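Local coordinates for Alpha/beta hydrolase fold protein (Chitinophaga pinensis, PDB 4PW0), which is probably a hydrolase, having the alpha/beta hydrolase fold, though its substrate is not established, at residues Arg29-Pro34 / Leu66-Asn71. Residues are numbered along the deposited sequence; the frame is centred on the assembly and turned at random.
Sequences RSLGAP and LIIFDN
R29 and I68 face each other as a hydrogen-bonded antiparallel pair, and the pattern recurs at L31, two residues on, opposite L66, two residues back, so four backbone bonds join strand 29-31 to strand 66-69. L31 N to L66 O is the straightest, nearly linear at the hydrogen (177°). R29 N reaches I68 O at 2.8 Å, whereas the return bond from I68 N to R29 O is longer, at 3.1 Å. Between these pairs S30 and I67 form the non-hydrogen-bonded pair, and the CA-H of I67 points at R29 O.

The tight side of the sheet carries R29, L31, L66 and I68. I68 has CG1 set between its backbone N and carbonyl carbon (chi1 51°), which brings the branch alongside R29, its CG1 3.9 Å from R29 CB. L31 CD1 approaches the same I68 CG1 more loosely, at 4.4 Å. Beyond CB the arginine chain runs out extended, and its end leads away past I68 CD1, which lies obliquely beside the guanidinium; there NH2 is in a salt bridge with D50 and NE is hydrogen-bonded to T16.

On the other face the two segments touch less, and S30 is partly exposed. Here I67 CD1 comes 3.5 Å from S30 OG, an apolar end beside a hydroxyl that is hydrogen-bonded to Q65. Past L31 the chain leaves the strand at G32, and A33 and P34 lie exposed.

This pairing is where the antiparallel N-terminal strands of the alpha/beta hydrolase sheet meet its parallel part: strand 24-31 borders 66-69, which runs parallel to 39-42 on its other side. Helix 54-61 covers L31 and L66, while F69 stacks on F95 of helix 85-98.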
loop_
_atom_site.group_PDB
_atom_site.type_symbol
_atom_site.label_atom_id
_atom_site.label_comp_id
_atom_site.label_asym_id
_atom_site.label_seq_id
_atom_site.Cartn_x
_atom_site.Cartn_y
_atom_site.Cartn_z
ATOM N N ARG A 29 -22.460 -18.250 -0.159
ATOM C CA ARG A 29 -23.289 -17.062 0.042
ATOM C C ARG A 29 -22.959 -15.995 -0.966
ATOM O O ARG A 29 -21.818 -15.857 -1.425
ATOM C CB ARG A 29 -23.192 -16.530 1.478
ATOM C CG ARG A 29 -23.419 -17.541 2.561
ATOM C CD ARG A 29 -23.416 -16.960 3.952
ATOM N NE ARG A 29 -23.418 -17.972 4.971
ATOM C CZ ARG A 29 -22.766 -17.928 6.125
ATOM N NH1 ARG A 29 -21.988 -16.883 6.426
ATOM N NH2 ARG A 29 -22.855 -18.943 6.942
ATOM N N SER A 30 -23.970 -15.232 -1.341
ATOM C CA SER A 30 -23.831 -14.133 -2.267
ATOM C C SER A 30 -24.254 -12.859 -1.557
ATOM O O SER A 30 -25.376 -12.763 -1.013
ATOM C CB SER A 30 -24.645 -14.355 -3.541
ATOM O OG SER A 30 -24.432 -13.333 -4.474
ATOM N N LEU A 31 -23.324 -11.917 -1.475
ATOM C CA LEU A 31 -23.552 -10.651 -0.824
ATOM C C LEU A 31 -23.612 -9.541 -1.808
ATOM O O LEU A 31 -22.996 -9.568 -2.879
ATOM C CB LEU A 31 -22.457 -10.336 0.195
ATOM C CG LEU A 31 -22.489 -11.084 1.517
ATOM C CD1 LEU A 31 -22.395 -12.583 1.409
ATOM C CD2 LEU A 31 -21.372 -10.559 2.424
ATOM N N GLY A 32 -24.358 -8.500 -1.413
ATOM C CA GLY A 32 -24.520 -7.352 -2.296
ATOM C C GLY A 32 -25.536 -7.616 -3.402
ATOM O O GLY A 32 -26.131 -8.700 -3.507
ATOM N N ALA A 33 -25.686 -6.617 -4.249
ATOM C CA ALA A 33 -26.511 -6.728 -5.448
ATOM C C ALA A 33 -25.773 -7.488 -6.535
ATOM O O ALA A 33 -24.579 -7.298 -6.707
ATOM C CB ALA A 33 -26.855 -5.338 -5.941
ATOM N N PRO A 34 -26.482 -8.350 -7.281
ATOM C CA PRO A 34 -25.845 -8.982 -8.432
ATOM C C PRO A 34 -25.162 -7.977 -9.352
ATOM O O PRO A 34 -25.675 -6.874 -9.551
ATOM C CB PRO A 34 -26.998 -9.732 -9.107
ATOM C CG PRO A 34 -27.961 -10.011 -7.993
ATOM C CD PRO A 34 -27.893 -8.772 -7.133
ATOM N N LEU A 66 -20.430 -10.185 -4.212
ATOM C CA LEU A 66 -19.334 -10.896 -3.570
ATOM C C LEU A 66 -19.797 -12.301 -3.240
ATOM O O LEU A 66 -20.851 -12.492 -2.617
ATOM C CB LEU A 66 -18.943 -10.121 -2.327
ATOM C CG LEU A 66 -17.665 -10.441 -1.616
ATOM C CD1 LEU A 66 -17.043 -9.301 -0.837
ATOM C CD2 LEU A 66 -18.031 -11.533 -0.613
ATOM N N ILE A 67 -19.029 -13.298 -3.665
ATOM C CA ILE A 67 -19.326 -14.680 -3.405
ATOM C C ILE A 67 -18.277 -15.227 -2.440
ATOM O O ILE A 67 -17.072 -15.137 -2.697
ATOM C CB ILE A 67 -19.295 -15.532 -4.713
ATOM C CG1 ILE A 67 -20.307 -15.011 -5.748
ATOM C CG2 ILE A 67 -19.473 -17.010 -4.403
ATOM C CD1 ILE A 67 -21.704 -15.288 -5.377
ATOM N N ILE A 68 -18.753 -15.754 -1.328
ATOM C CA ILE A 68 -17.957 -16.555 -0.402
ATOM C C ILE A 68 -18.441 -17.978 -0.500
ATOM O O ILE A 68 -19.663 -18.219 -0.677
ATOM C CB ILE A 68 -17.977 -16.021 1.051
ATOM C CG1 ILE A 68 -19.412 -15.778 1.579
ATOM C CG2 ILE A 68 -17.128 -14.748 1.161
ATOM C CD1 ILE A 68 -19.481 -15.492 3.061
ATOM N N PHE A 69 -17.542 -18.936 -0.448
ATOM C CA PHE A 69 -17.898 -20.334 -0.596
ATOM C C PHE A 69 -17.036 -21.255 0.207
ATOM O O PHE A 69 -15.870 -20.933 0.504
ATOM C CB PHE A 69 -17.898 -20.755 -2.088
ATOM C CG PHE A 69 -16.527 -20.971 -2.678
ATOM C CD1 PHE A 69 -15.697 -19.888 -3.000
ATOM C CD2 PHE A 69 -16.077 -22.232 -2.916
ATOM C CE1 PHE A 69 -14.435 -20.114 -3.526
ATOM C CE2 PHE A 69 -14.823 -22.476 -3.450
ATOM C CZ PHE A 69 -13.989 -21.402 -3.755
ATOM N N ASP A 70 -17.560 -22.443 0.501
ATOM C CA ASP A 70 -16.783 -23.522 1.047
ATOM C C ASP A 70 -16.322 -24.412 -0.095
ATOM O O ASP A 70 -17.151 -24.955 -0.878
ATOM C CB ASP A 70 -17.544 -24.349 2.039
ATOM C CG ASP A 70 -17.769 -23.691 3.384
ATOM O OD1 ASP A 70 -16.890 -22.937 3.858
ATOM O OD2 ASP A 70 -18.866 -23.966 4.010
ATOM N N ASN A 71 -15.025 -24.559 -0.263
ATOM C CA ASN A 71 -14.504 -25.478 -1.259
ATOM C C ASN A 71 -14.865 -26.938 -0.849
ATOM O O ASN A 71 -15.338 -27.195 0.251
ATOM C CB ASN A 71 -13.005 -25.220 -1.442
ATOM C CG ASN A 71 -12.514 -25.521 -2.855
ATOM O OD1 ASN A 71 -13.028 -26.420 -3.556
ATOM N ND2 ASN A 71 -11.521 -24.741 -3.318
#